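Local coordinates for ankyrin repeat domain protein (Legionella pneumophila subsp. pneumophila, PDB 6MCA) that is a bacterial effector, with ankyrin repeats and a cysteine protease-like part, and interacts with the host LARP7 component of the 7SK snRNP complex, at residues A[293-298]-A[331-336]; A[254-259]-A[271-276]; A[36-41]-A[72-77]; A[25-30]-A[50-55]. One frame throughout, in Å; residues are numbered along the deposited sequence. Where two conformers were deposited one is given.

Contact 1. Residues A[293-298]-A[331-336]; sequences NIYRIT and LLPFAQ
Tyr295 turns CG opposite its carbonyl carbon (chi1 -41°), which swings the ring out beside Leu331 and Pro333; CD2 comes to 3.6 Å from Pro333 CA. Leu331 takes the same kind of rotamer and meets it obliquely: its CB is 3.8 Å from Tyr295 CB, and its CD1 lies over one face of the ring near the rim. The other methyl, Leu331 CD2, runs alongside Ile297 CG1 at 3.9 Å, and Trp277 of strand 276-280 touches both residues. These side chains hang from two antiparallel strands, and strand 331-337 forms an outer border of a five-stranded sheet within the chain. A classic beta bulge shifts their register by one residue. Phe334 N and Ala335 N both donate to Ile294 O, each at 2.9 Å, so two peptide N-H groups grip a single carbonyl, the Ala335 bond being the straighter (166° against 143°). Beyond the bulge, regular pairing resumes with Arg296 N to Leu332 O (2.8 Å) and Leu332 N to Arg296 O (3.0 Å). Ile294 and Ala335 bring their CB atoms to 4.2 Å on the face where Phe371 touches both. Along that face Phe334 holds its ring against Trp276, inclined to it, while the Arg296 guanidinium approaches the Phe334 ring obliquely, with NH1 4.3 Å from CE1.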
loop_
_atom_site.group_PDB
_atom_site.type_symbol
_atom_site.label_atom_id
_atom_site.label_comp_id
_atom_site.label_asym_id
_atom_site.label_seq_id
_atom_site.Cartn_x
_atom_site.Cartn_y
_atom_site.Cartn_z
ATOM N N ASN A 293 -10.112 20.432 0.377
ATOM C CA ASN A 293 -10.006 21.886 0.432
ATOM C C ASN A 293 -8.675 22.341 -0.153
ATOM O O ASN A 293 -7.627 21.750 0.128
ATOM C CB ASN A 293 -10.143 22.399 1.869
ATOM C CG ASN A 293 -11.552 22.252 2.405
ATOM O OD1 ASN A 293 -12.415 23.090 2.146
ATOM N ND2 ASN A 293 -11.792 21.185 3.156
ATOM N N ILE A 294 -8.717 23.406 -0.954
ATOM C CA ILE A 294 -7.549 23.946 -1.639
ATOM C C ILE A 294 -7.368 25.395 -1.212
ATOM O O ILE A 294 -8.292 26.207 -1.344
ATOM C CB ILE A 294 -7.690 23.843 -3.170
ATOM C CG1 ILE A 294 -7.998 22.402 -3.585
ATOM C CG2 ILE A 294 -6.431 24.352 -3.859
ATOM C CD1 ILE A 294 -8.445 22.263 -5.023
ATOM N N TYR A 295 -6.175 25.714 -0.719
ATOM C CA TYR A 295 -5.809 27.024 -0.213
ATOM C C TYR A 295 -4.644 27.583 -1.018
ATOM O O TYR A 295 -3.904 26.848 -1.678
ATOM C CB TYR A 295 -5.395 26.964 1.268
ATOM C CG TYR A 295 -6.235 26.069 2.152
ATOM C CD1 TYR A 295 -6.062 24.688 2.146
ATOM C CD2 TYR A 295 -7.176 26.605 3.019
ATOM C CE1 TYR A 295 -6.821 23.870 2.959
ATOM C CE2 TYR A 295 -7.937 25.795 3.839
ATOM C CZ TYR A 295 -7.756 24.428 3.805
ATOM O OH TYR A 295 -8.514 23.620 4.621
ATOM N N ARG A 296 -4.478 28.901 -0.938
ATOM C CA ARG A 296 -3.282 29.563 -1.439
ATOM C C ARG A 296 -2.305 29.759 -0.288
ATOM O O ARG A 296 -2.697 30.198 0.799
ATOM C CB ARG A 296 -3.622 30.910 -2.078
ATOM C CG ARG A 296 -2.406 31.640 -2.636
ATOM C CD ARG A 296 -2.672 33.126 -2.829
ATOM N NE ARG A 296 -3.804 33.373 -3.717
ATOM C CZ ARG A 296 -3.731 33.346 -5.044
ATOM N NH1 ARG A 296 -4.813 33.583 -5.774
ATOM N NH2 ARG A 296 -2.579 33.078 -5.643
ATOM N N ILE A 297 -1.039 29.430 -0.525
ATOM C CA ILE A 297 0.002 29.593 0.485
ATOM C C ILE A 297 0.465 31.046 0.451
ATOM O O ILE A 297 1.175 31.460 -0.468
ATOM C CB ILE A 297 1.169 28.629 0.253
ATOM C CG1 ILE A 297 0.681 27.179 0.307
ATOM C CG2 ILE A 297 2.267 28.864 1.277
ATOM C CD1 ILE A 297 1.673 26.180 -0.247
ATOM N N THR A 298 0.056 31.827 1.452
ATOM C CA THR A 298 0.401 33.240 1.514
ATOM C C THR A 298 1.670 33.514 2.311
ATOM O O THR A 298 2.215 34.619 2.214
ATOM C CB THR A 298 -0.756 34.052 2.110
ATOM O OG1 THR A 298 -0.939 33.698 3.488
ATOM C CG2 THR A 298 -2.045 33.784 1.343
ATOM N N LEU A 331 -2.717 29.796 5.170
ATOM C CA LEU A 331 -3.512 29.096 4.166
ATOM C C LEU A 331 -4.808 29.858 3.918
ATOM O O LEU A 331 -5.719 29.838 4.751
ATOM C CB LEU A 331 -3.791 27.666 4.616
ATOM C CG LEU A 331 -2.560 26.762 4.681
ATOM C CD1 LEU A 331 -2.963 25.326 4.984
ATOM C CD2 LEU A 331 -1.772 26.844 3.382
ATOM N N LEU A 332 -4.895 30.516 2.765
ATOM C CA LEU A 332 -6.086 31.270 2.394
ATOM C C LEU A 332 -7.029 30.376 1.602
ATOM O O LEU A 332 -6.669 29.940 0.501
ATOM C CB LEU A 332 -5.704 32.490 1.571
ATOM C CG LEU A 332 -6.824 33.339 0.967
ATOM C CD1 LEU A 332 -7.828 33.756 2.029
ATOM C CD2 LEU A 332 -6.242 34.555 0.267
ATOM N N PRO A 333 -8.226 30.075 2.111
ATOM C CA PRO A 333 -9.150 29.198 1.377
ATOM C C PRO A 333 -9.447 29.733 -0.016
ATOM O O PRO A 333 -9.721 30.921 -0.201
ATOM C CB PRO A 333 -10.403 29.190 2.260
ATOM C CG PRO A 333 -9.896 29.497 3.626
ATOM C CD PRO A 333 -8.756 30.456 3.430
ATOM N N PHE A 334 -9.391 28.837 -1.000
ATOM C CA PHE A 334 -9.529 29.235 -2.393
ATOM C C PHE A 334 -10.593 28.413 -3.109
ATOM O O PHE A 334 -11.454 28.970 -3.798
ATOM C CB PHE A 334 -8.184 29.105 -3.112
ATOM C CG PHE A 334 -8.241 29.441 -4.575
ATOM C CD1 PHE A 334 -8.218 30.760 -4.997
ATOM C CD2 PHE A 334 -8.312 28.437 -5.528
ATOM C CE1 PHE A 334 -8.270 31.074 -6.343
ATOM C CE2 PHE A 334 -8.365 28.743 -6.875
ATOM C CZ PHE A 334 -8.342 30.063 -7.283
ATOM N N ALA A 335 -10.547 27.092 -2.959
ATOM C CA ALA A 335 -11.457 26.225 -3.692
ATOM C C ALA A 335 -11.729 24.961 -2.890
ATOM O O ALA A 335 -11.109 24.702 -1.858
ATOM C CB ALA A 335 -10.899 25.874 -5.077
ATOM N N GLN A 336 -12.672 24.166 -3.388
ATOM C CA GLN A 336 -12.995 22.883 -2.783
ATOM C C GLN A 336 -13.365 21.912 -3.890
ATOM O O GLN A 336 -13.694 22.314 -5.008
ATOM C CB GLN A 336 -14.135 23.007 -1.765
ATOM C CG GLN A 336 -15.423 23.566 -2.344
ATOM C CD GLN A 336 -16.419 23.978 -1.276
ATOM O OE1 GLN A 336 -16.332 25.073 -0.718
ATOM N NE2 GLN A 336 -17.377 23.104 -0.990
#

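Contact 2. Residues A[254-259]-A[271-276]; sequences APMLIL and VRYHQW
Met256 and Tyr273 meet on the close-packed face of an antiparallel hairpin, strands 256-263 and 266-273. The methionine chain is extended up to the sulfur and bends only at its last torsion (chi3 -65°), which folds CE back to 3.8 Å from Tyr273 CD1. Val271 CG1 lies 4.3 Å from Met256 CG on the same face, and helices 215-233 and 355-364 cover it, the first through Ala224 against Met256, the second through Met362 against Val271 and Tyr273. Leu257 and Arg272 form the hydrogen-bonded pair of the strands, with Leu257 N to Arg272 O and Arg272 N to Leu257 O both 2.9 Å; their CB atoms touch on the reverse face. Toward the strand end the contact thins out. Pro255 is exposed, and its O accepts a weak bond from His274 N at 3.3 Å. His274, also exposed, occupies the second position of a type II' turn from Tyr273 to Trp276; its CE1 rests 3.8 Å from Pro255 CB, while ND1 bonds a glycerol probably carried in from the crystallisation liquor. Arg272 curls over this turn, and NE donates to a lone pair of His274 O at 2.7 Å, nearly straight at 176°. Because that oxygen lies in the guanidinium plane, the bond should fix the rotation of the charged group and tie strand to turn on the solvent side.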
loop_
_atom_site.group_PDB
_atom_site.type_symbol
_atom_site.label_atom_id
_atom_site.label_comp_id
_atom_site.label_asym_id
_atom_site.label_seq_id
_atom_site.Cartn_x
_atom_site.Cartn_y
_atom_site.Cartn_z
ATOM N N ALA A 254 10.915 20.782 -5.510
ATOM C CA ALA A 254 10.140 20.099 -6.529
ATOM C C ALA A 254 8.822 20.834 -6.772
ATOM O O ALA A 254 8.284 21.476 -5.865
ATOM C CB ALA A 254 9.865 18.656 -6.110
ATOM N N PRO A 255 8.282 20.761 -7.992
ATOM C CA PRO A 255 7.023 21.477 -8.260
ATOM C C PRO A 255 5.844 20.932 -7.474
ATOM O O PRO A 255 5.004 21.713 -7.010
ATOM C CB PRO A 255 6.838 21.300 -9.773
ATOM C CG PRO A 255 7.588 20.052 -10.099
ATOM C CD PRO A 255 8.782 20.056 -9.185
ATOM N N MET A 256 5.756 19.616 -7.306
ATOM C CA MET A 256 4.657 18.997 -6.581
ATOM C C MET A 256 5.198 18.153 -5.433
ATOM O O MET A 256 6.282 17.570 -5.520
ATOM C CB MET A 256 3.791 18.132 -7.507
ATOM C CG MET A 256 2.539 17.573 -6.844
ATOM S SD MET A 256 1.536 16.568 -7.951
ATOM C CE MET A 256 1.039 17.801 -9.148
ATOM N N LEU A 257 4.420 18.097 -4.356
ATOM C CA LEU A 257 4.814 17.445 -3.118
ATOM C C LEU A 257 3.593 16.747 -2.538
ATOM O O LEU A 257 2.533 17.364 -2.410
ATOM C CB LEU A 257 5.366 18.470 -2.122
ATOM C CG LEU A 257 6.513 18.058 -1.202
ATOM C CD1 LEU A 257 7.166 19.295 -0.596
ATOM C CD2 LEU A 257 6.033 17.104 -0.128
ATOM N N ILE A 258 3.732 15.469 -2.199
ATOM C CA ILE A 258 2.653 14.694 -1.595
ATOM C C ILE A 258 3.072 14.328 -0.179
ATOM O O ILE A 258 4.090 13.654 0.021
ATOM C CB ILE A 258 2.315 13.443 -2.420
ATOM C CG1 ILE A 258 1.792 13.845 -3.799
ATOM C CG2 ILE A 258 1.281 12.586 -1.700
ATOM C CD1 ILE A 258 1.428 12.670 -4.679
ATOM N N LEU A 259 2.290 14.770 0.802
ATOM C CA LEU A 259 2.595 14.570 2.219
ATOM C C LEU A 259 1.475 13.782 2.880
ATOM O O LEU A 259 0.419 14.354 3.209
ATOM C CB LEU A 259 2.790 15.912 2.922
ATOM C CG LEU A 259 4.035 16.702 2.527
ATOM C CD1 LEU A 259 3.983 18.112 3.086
ATOM C CD2 LEU A 259 5.274 15.984 3.015
ATOM N N VAL A 271 -1.337 17.984 -0.471
ATOM C CA VAL A 271 -0.688 18.173 -1.762
ATOM C C VAL A 271 -0.228 19.619 -1.863
ATOM O O VAL A 271 -1.024 20.542 -1.676
ATOM C CB VAL A 271 -1.617 17.820 -2.939
ATOM C CG1 VAL A 271 -0.892 18.030 -4.257
ATOM C CG2 VAL A 271 -2.109 16.387 -2.824
ATOM N N ARG A 272 1.052 19.812 -2.153
ATOM C CA ARG A 272 1.613 21.127 -2.418
ATOM C C ARG A 272 1.956 21.212 -3.897
ATOM O O ARG A 272 2.633 20.328 -4.430
ATOM C CB ARG A 272 2.854 21.377 -1.557
ATOM C CG ARG A 272 3.402 22.798 -1.616
ATOM C CD ARG A 272 4.448 22.966 -2.716
ATOM N NE ARG A 272 4.939 24.337 -2.785
ATOM C CZ ARG A 272 6.102 24.737 -2.284
ATOM N NH1 ARG A 272 6.904 23.867 -1.684
ATOM N NH2 ARG A 272 6.466 26.008 -2.387
ATOM N N TYR A 273 1.479 22.259 -4.562
ATOM C CA TYR A 273 1.837 22.519 -5.954
ATOM C C TYR A 273 2.040 24.017 -6.104
ATOM O O TYR A 273 1.065 24.775 -6.141
ATOM C CB TYR A 273 0.770 22.012 -6.923
ATOM C CG TYR A 273 1.135 22.243 -8.373
ATOM C CD1 TYR A 273 2.127 21.488 -8.986
ATOM C CD2 TYR A 273 0.497 23.222 -9.124
ATOM C CE1 TYR A 273 2.470 21.697 -10.308
ATOM C CE2 TYR A 273 0.833 23.437 -10.449
ATOM C CZ TYR A 273 1.821 22.672 -11.035
ATOM O OH TYR A 273 2.160 22.881 -12.352
ATOM N N HIS A 274 3.303 24.436 -6.193
ATOM C CA HIS A 274 3.663 25.848 -6.254
ATOM C C HIS A 274 3.060 26.596 -5.070
ATOM O O HIS A 274 3.354 26.271 -3.915
ATOM C CB HIS A 274 3.221 26.458 -7.585
ATOM C CG HIS A 274 3.856 25.818 -8.781
ATOM N ND1 HIS A 274 5.129 25.289 -8.754
ATOM C CD2 HIS A 274 3.394 25.621 -10.038
ATOM C CE1 HIS A 274 5.423 24.793 -9.942
ATOM N NE2 HIS A 274 4.387 24.981 -10.740
ATOM N N GLN A 275 2.209 27.583 -5.337
ATOM C CA GLN A 275 1.610 28.383 -4.277
ATOM C C GLN A 275 0.306 27.793 -3.748
ATOM O O GLN A 275 -0.380 28.452 -2.960
ATOM C CB GLN A 275 1.367 29.815 -4.765
ATOM C CG GLN A 275 0.163 29.977 -5.684
ATOM C CD GLN A 275 0.505 29.766 -7.145
ATOM O OE1 GLN A 275 1.387 28.977 -7.482
ATOM N NE2 GLN A 275 -0.190 30.480 -8.023
ATOM N N TRP A 276 -0.042 26.572 -4.146
ATOM C CA TRP A 276 -1.305 25.956 -3.766
ATOM C C TRP A 276 -1.072 24.803 -2.800
ATOM O O TRP A 276 -0.090 24.062 -2.921
ATOM C CB TRP A 276 -2.061 25.458 -4.999
ATOM C CG TRP A 276 -2.285 26.529 -6.013
ATOM C CD1 TRP A 276 -1.665 26.657 -7.222
ATOM C CD2 TRP A 276 -3.184 27.638 -5.903
ATOM N NE1 TRP A 276 -2.129 27.773 -7.874
ATOM C CE2 TRP A 276 -3.061 28.394 -7.085
ATOM C CE3 TRP A 276 -4.082 28.063 -4.921
ATOM C CZ2 TRP A 276 -3.804 29.550 -7.313
ATOM C CZ3 TRP A 276 -4.819 29.211 -5.148
ATOM C CH2 TRP A 276 -4.676 29.940 -6.334
#

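Contact 3. Residues A[36-41]-A[72-77]; sequences PDFDAY and EQLIAR
Asp39 and Arg77 form a salt bridge between helix 38-43 and the end of helix 68-76, in an N-terminal array of short helices consistent with an ankyrin-type helical stack. Arg77 NH1 lies 3.2 Å from Asp39 OD1, a bent bond that leaves the guanidinium edge near its plane but meets the carboxylate from above, the two planes standing 70° apart. Arg77 was modelled in two conformers, so the contacts described hold for one of them and the bridge is to that extent doubtful. Next to the charges, Phe38 CB lies over one face of the guanidinium, 3.4 Å from NE. The Phe38 ring is inclined by 26° to the guanidinium, with CD2 3.5 Å from Arg77 NH2. Turning CG opposite the carbonyl carbon (chi1 -55°) sends this ring from the first turn of its helix across to helix 68-76. There Gln73 and Leu74 both cross it at about a right angle; Gln73 CB touches CE2 at 3.6 Å. Ile70, a turn earlier, also packs on Phe38, and Leu74 passes on to Pro58 and Cys62 of helix 58-65. One face of the ring carries the Pro36 carbonyl near its rim, and Leu74 CD2 meets Phe38 CE1 at 3.6 Å.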
loop_
_atom_site.group_PDB
_atom_site.type_symbol
_atom_site.label_atom_id
_atom_site.label_comp_id
_atom_site.label_asym_id
_atom_site.label_seq_id
_atom_site.Cartn_x
_atom_site.Cartn_y
_atom_site.Cartn_z
ATOM N N PRO A 36 31.610 -0.750 15.991
ATOM C CA PRO A 36 31.441 -0.959 17.431
ATOM C C PRO A 36 32.548 -1.826 18.013
ATOM O O PRO A 36 33.190 -2.624 17.325
ATOM C CB PRO A 36 30.082 -1.664 17.535
ATOM C CG PRO A 36 29.408 -1.414 16.219
ATOM C CD PRO A 36 30.511 -1.344 15.215
ATOM N N ASP A 37 32.767 -1.646 19.316
ATOM C CA ASP A 37 33.662 -2.509 20.087
ATOM C C ASP A 37 32.829 -3.683 20.595
ATOM O O ASP A 37 32.349 -3.707 21.730
ATOM C CB ASP A 37 34.315 -1.729 21.222
ATOM C CG ASP A 37 35.375 -2.532 21.956
ATOM O OD1 ASP A 37 35.636 -3.689 21.565
ATOM O OD2 ASP A 37 35.952 -2.000 22.928
ATOM N N PHE A 38 32.655 -4.676 19.716
ATOM C CA PHE A 38 31.747 -5.784 20.000
ATOM C C PHE A 38 32.126 -6.506 21.286
ATOM O O PHE A 38 31.249 -6.933 22.047
ATOM C CB PHE A 38 31.733 -6.766 18.828
ATOM C CG PHE A 38 31.411 -6.133 17.505
ATOM C CD1 PHE A 38 30.110 -5.784 17.186
ATOM C CD2 PHE A 38 32.413 -5.894 16.577
ATOM C CE1 PHE A 38 29.812 -5.204 15.966
ATOM C CE2 PHE A 38 32.121 -5.314 15.357
ATOM C CZ PHE A 38 30.820 -4.969 15.051
ATOM N N ASP A 39 33.426 -6.654 21.545
ATOM C CA ASP A 39 33.861 -7.374 22.737
ATOM C C ASP A 39 33.465 -6.633 24.008
ATOM O O ASP A 39 33.091 -7.260 25.007
ATOM C CB ASP A 39 35.371 -7.604 22.687
ATOM C CG ASP A 39 35.757 -8.726 21.740
ATOM O OD1 ASP A 39 34.968 -9.685 21.597
ATOM O OD2 ASP A 39 36.846 -8.648 21.135
ATOM N N ALA A 40 33.529 -5.299 23.991
ATOM C CA ALA A 40 33.113 -4.529 25.160
ATOM C C ALA A 40 31.618 -4.678 25.417
ATOM O O ALA A 40 31.188 -4.770 26.573
ATOM C CB ALA A 40 33.485 -3.058 24.980
ATOM N N TYR A 41 30.812 -4.707 24.353
ATOM C CA TYR A 41 29.375 -4.891 24.526
ATOM C C TYR A 41 29.042 -6.302 24.993
ATOM O O TYR A 41 28.087 -6.491 25.755
ATOM C CB TYR A 41 28.642 -4.571 23.223
ATOM C CG TYR A 41 28.657 -3.103 22.870
ATOM C CD1 TYR A 41 27.887 -2.190 23.578
ATOM C CD2 TYR A 41 29.451 -2.627 21.833
ATOM C CE1 TYR A 41 27.903 -0.845 23.262
ATOM C CE2 TYR A 41 29.474 -1.285 21.512
ATOM C CZ TYR A 41 28.698 -0.398 22.228
ATOM O OH TYR A 41 28.718 0.940 21.909
ATOM N N GLU A 72 29.258 -7.327 7.979
ATOM C CA GLU A 72 30.182 -8.449 7.852
ATOM C C GLU A 72 30.741 -8.848 9.209
ATOM O O GLU A 72 30.848 -10.042 9.519
ATOM C CB GLU A 72 31.321 -8.093 6.897
ATOM C CG GLU A 72 30.915 -7.959 5.442
ATOM C CD GLU A 72 32.016 -7.360 4.588
ATOM O OE1 GLU A 72 31.951 -7.494 3.349
ATOM O OE2 GLU A 72 32.951 -6.758 5.160
ATOM N N GLN A 73 31.109 -7.860 10.027
ATOM C CA GLN A 73 31.576 -8.152 11.379
ATOM C C GLN A 73 30.514 -8.901 12.176
ATOM O O GLN A 73 30.807 -9.901 12.840
ATOM C CB GLN A 73 31.968 -6.857 12.092
ATOM C CG GLN A 73 33.214 -6.198 11.537
ATOM C CD GLN A 73 34.430 -7.097 11.616
ATOM O OE1 GLN A 73 34.701 -7.705 12.652
ATOM N NE2 GLN A 73 35.172 -7.185 10.519
ATOM N N LEU A 74 29.265 -8.433 12.109
ATOM C CA LEU A 74 28.188 -9.070 12.865
ATOM C C LEU A 74 27.931 -10.493 12.382
ATOM O O LEU A 74 27.688 -11.396 13.192
ATOM C CB LEU A 74 26.914 -8.234 12.766
ATOM C CG LEU A 74 26.929 -6.913 13.536
ATOM C CD1 LEU A 74 25.721 -6.076 13.167
ATOM C CD2 LEU A 74 26.968 -7.171 15.033
ATOM N N ILE A 75 27.973 -10.712 11.067
ATOM C CA ILE A 75 27.771 -12.054 10.529
ATOM C C ILE A 75 28.913 -12.970 10.945
ATOM O O ILE A 75 28.703 -14.156 11.233
ATOM C CB ILE A 75 27.610 -11.995 8.999
ATOM C CG1 ILE A 75 26.295 -11.305 8.631
ATOM C CG2 ILE A 75 27.664 -13.388 8.391
ATOM C CD1 ILE A 75 26.215 -10.877 7.183
ATOM N N ALA A 76 30.137 -12.436 10.997
ATOM C CA ALA A 76 31.268 -13.217 11.486
ATOM C C ALA A 76 31.048 -13.682 12.919
ATOM O O ALA A 76 31.486 -14.777 13.291
ATOM C CB ALA A 76 32.556 -12.401 11.384
ATOM N N ARG A 77 30.378 -12.876 13.737
ATOM C CA ARG A 77 30.059 -13.261 15.102
ATOM C C ARG A 77 28.750 -14.044 15.190
ATOM O O ARG A 77 28.174 -14.156 16.278
ATOM C CB ARG A 77 30.033 -12.021 15.996
ATOM C CG ARG A 77 31.327 -11.216 15.894
ATOM C CD ARG A 77 31.305 -9.953 16.733
ATOM N NE ARG A 77 32.370 -9.947 17.731
ATOM C CZ ARG A 77 33.598 -9.493 17.507
ATOM N NH1 ARG A 77 34.506 -9.524 18.474
ATOM N NH2 ARG A 77 33.921 -9.010 16.316
#

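Contact 4. Residues A[25-30]-A[50-55]; sequences SIANDI and DIDEYG
Ala27, in the first turn of helix 26-31, comes nearest to Asp52, which begins a type I turn ending at Gly55; their CA atoms are 6.7 Å apart. Ser25 is the helix N-cap, its OG weakly accepting from Ala27 N and Asn28 N. In the turn, Asp52 OD1 accepts from Tyr54 N at 3.0 Å, an Asx turn, and also from Phe56 N beyond it. Ser25 OG donates in its turn to Glu53 OE2 (3.0 Å), using the syn lone pair of the carboxylate. A water donates to Ser25 OG at 2.7 Å and to Glu53 OE1 at 3.1 Å, so both carboxylate oxygens are tied to the cap. Glu53 arrives there through a bend at chi2 (-91°). Tyr54 OH donates to Asn28 OD1 at 3.0 Å in the carbonyl plane, with amide and ring planes 70° apart. Between these bonds sits Ala27 CB, 4.0 Å from Tyr54 CE2 and 3.2 Å from Asp52 OD2. Glu61 OE2 also lies close to Asp52 OD2, and the like charges might favour protonation of one acid. Asp52, Gly55 and Thr57, just before helix 58-65, fit the Asp-x-x-Gly-x-Thr pattern that leads into the first helix of an ankyrin repeat, consistent with an ankyrin-type turn here.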
loop_
_atom_site.group_PDB
_atom_site.type_symbol
_atom_site.label_atom_id
_atom_site.label_comp_id
_atom_site.label_asym_id
_atom_site.label_seq_id
_atom_site.Cartn_x
_atom_site.Cartn_y
_atom_site.Cartn_z
ATOM N N SER A 25 26.097 3.306 23.010
ATOM C CA SER A 25 25.251 2.235 22.506
ATOM C C SER A 25 25.832 1.697 21.209
ATOM O O SER A 25 26.465 2.431 20.444
ATOM C CB SER A 25 23.816 2.725 22.284
ATOM O OG SER A 25 23.109 1.868 21.406
ATOM N N ILE A 26 25.610 0.402 20.970
ATOM C CA ILE A 26 26.018 -0.192 19.701
ATOM C C ILE A 26 25.190 0.385 18.560
ATOM O O ILE A 26 25.695 0.597 17.449
ATOM C CB ILE A 26 25.920 -1.729 19.770
ATOM C CG1 ILE A 26 26.355 -2.361 18.446
ATOM C CG2 ILE A 26 24.511 -2.175 20.140
ATOM C CD1 ILE A 26 26.932 -3.753 18.596
ATOM N N ALA A 27 23.910 0.668 18.819
ATOM C CA ALA A 27 23.072 1.299 17.806
ATOM C C ALA A 27 23.575 2.696 17.471
ATOM O O ALA A 27 23.621 3.080 16.298
ATOM C CB ALA A 27 21.620 1.351 18.281
ATOM N N ASN A 28 23.959 3.470 18.489
ATOM C CA ASN A 28 24.505 4.799 18.236
ATOM C C ASN A 28 25.851 4.725 17.526
ATOM O O ASN A 28 26.179 5.611 16.729
ATOM C CB ASN A 28 24.631 5.577 19.546
ATOM C CG ASN A 28 23.282 5.896 20.167
ATOM O OD1 ASN A 28 22.268 5.981 19.473
ATOM N ND2 ASN A 28 23.265 6.076 21.483
ATOM N N ASP A 29 26.640 3.682 17.801
ATOM C CA ASP A 29 27.880 3.474 17.059
ATOM C C ASP A 29 27.593 3.217 15.586
ATOM O O ASP A 29 28.239 3.793 14.702
ATOM C CB ASP A 29 28.664 2.305 17.660
ATOM C CG ASP A 29 29.307 2.651 18.987
ATOM O OD1 ASP A 29 29.280 3.837 19.375
ATOM O OD2 ASP A 29 29.843 1.731 19.642
ATOM N N ILE A 30 26.622 2.348 15.306
ATOM C CA ILE A 30 26.288 2.008 13.925
ATOM C C ILE A 30 25.734 3.225 13.193
ATOM O O ILE A 30 26.121 3.513 12.054
ATOM C CB ILE A 30 25.301 0.827 13.896
ATOM C CG1 ILE A 30 25.997 -0.458 14.354
ATOM C CG2 ILE A 30 24.701 0.654 12.509
ATOM C CD1 ILE A 30 25.070 -1.650 14.468
ATOM N N ASP A 50 20.309 -8.488 20.325
ATOM C CA ASP A 50 19.362 -7.784 21.180
ATOM C C ASP A 50 18.651 -6.673 20.418
ATOM O O ASP A 50 19.233 -6.015 19.552
ATOM C CB ASP A 50 20.076 -7.198 22.399
ATOM C CG ASP A 50 20.362 -8.236 23.467
ATOM O OD1 ASP A 50 19.564 -9.186 23.605
ATOM O OD2 ASP A 50 21.384 -8.098 24.174
ATOM N N ILE A 51 17.380 -6.467 20.752
ATOM C CA ILE A 51 16.617 -5.341 20.230
ATOM C C ILE A 51 17.049 -4.080 20.966
ATOM O O ILE A 51 17.036 -4.036 22.201
ATOM C CB ILE A 51 15.109 -5.589 20.385
ATOM C CG1 ILE A 51 14.680 -6.811 19.569
ATOM C CG2 ILE A 51 14.319 -4.356 19.975
ATOM C CD1 ILE A 51 14.682 -6.584 18.072
ATOM N N ASP A 52 17.437 -3.054 20.213
ATOM C CA ASP A 52 18.005 -1.852 20.806
ATOM C C ASP A 52 16.899 -0.860 21.172
ATOM O O ASP A 52 15.705 -1.163 21.100
ATOM C CB ASP A 52 19.048 -1.239 19.870
ATOM C CG ASP A 52 18.485 -0.873 18.502
ATOM O OD1 ASP A 52 17.255 -0.706 18.362
ATOM O OD2 ASP A 52 19.287 -0.757 17.553
ATOM N N GLU A 53 17.301 0.351 21.563
ATOM C CA GLU A 53 16.365 1.382 21.991
ATOM C C GLU A 53 15.477 1.889 20.863
ATOM O O GLU A 53 14.480 2.564 21.142
ATOM C CB GLU A 53 17.132 2.555 22.610
ATOM C CG GLU A 53 18.154 3.194 21.680
ATOM C CD GLU A 53 19.534 2.569 21.799
ATOM O OE1 GLU A 53 19.620 1.335 21.977
ATOM O OE2 GLU A 53 20.534 3.315 21.715
ATOM N N TYR A 54 15.808 1.590 19.609
ATOM C CA TYR A 54 15.001 2.000 18.469
ATOM C C TYR A 54 14.110 0.883 17.942
ATOM O O TYR A 54 13.386 1.097 16.964
ATOM C CB TYR A 54 15.901 2.514 17.340
ATOM C CG TYR A 54 16.829 3.633 17.755
ATOM C CD1 TYR A 54 16.358 4.930 17.915
ATOM C CD2 TYR A 54 18.178 3.395 17.982
ATOM C CE1 TYR A 54 17.203 5.957 18.293
ATOM C CE2 TYR A 54 19.030 4.415 18.361
ATOM C CZ TYR A 54 18.537 5.693 18.514
ATOM O OH TYR A 54 19.384 6.711 18.890
ATOM N N GLY A 55 14.144 -0.293 18.561
ATOM C CA GLY A 55 13.344 -1.413 18.116
ATOM C C GLY A 55 13.992 -2.301 17.079
ATOM O O GLY A 55 13.304 -3.150 16.500
HETATM O O HOH W 1 21.926 -0.535 21.252
#

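In the fold
The four contacts form two touching pairs. Contacts 1 and 2 belong to one five-stranded sheet, centres 13 Å apart; the turn after strand 266-273 joins them, Ile297 N lying 2.7 Å from Gln275 O in a probable hydrogen bond. Contacts 3 and 4 share the N-terminal helices, also 13 Å between centres, and their segments alternate along the chain. Tyr41 OH of contact 3 lies 2.7 Å from Asp29 OD2 of contact 4, a probable hydrogen bond across consecutive helices. Between the pairs, contacts 2 and 4 come closest, nearest atoms about 22 Å apart. The bound glycerol lies at contact 2, about 3 Å from the His274 side chain.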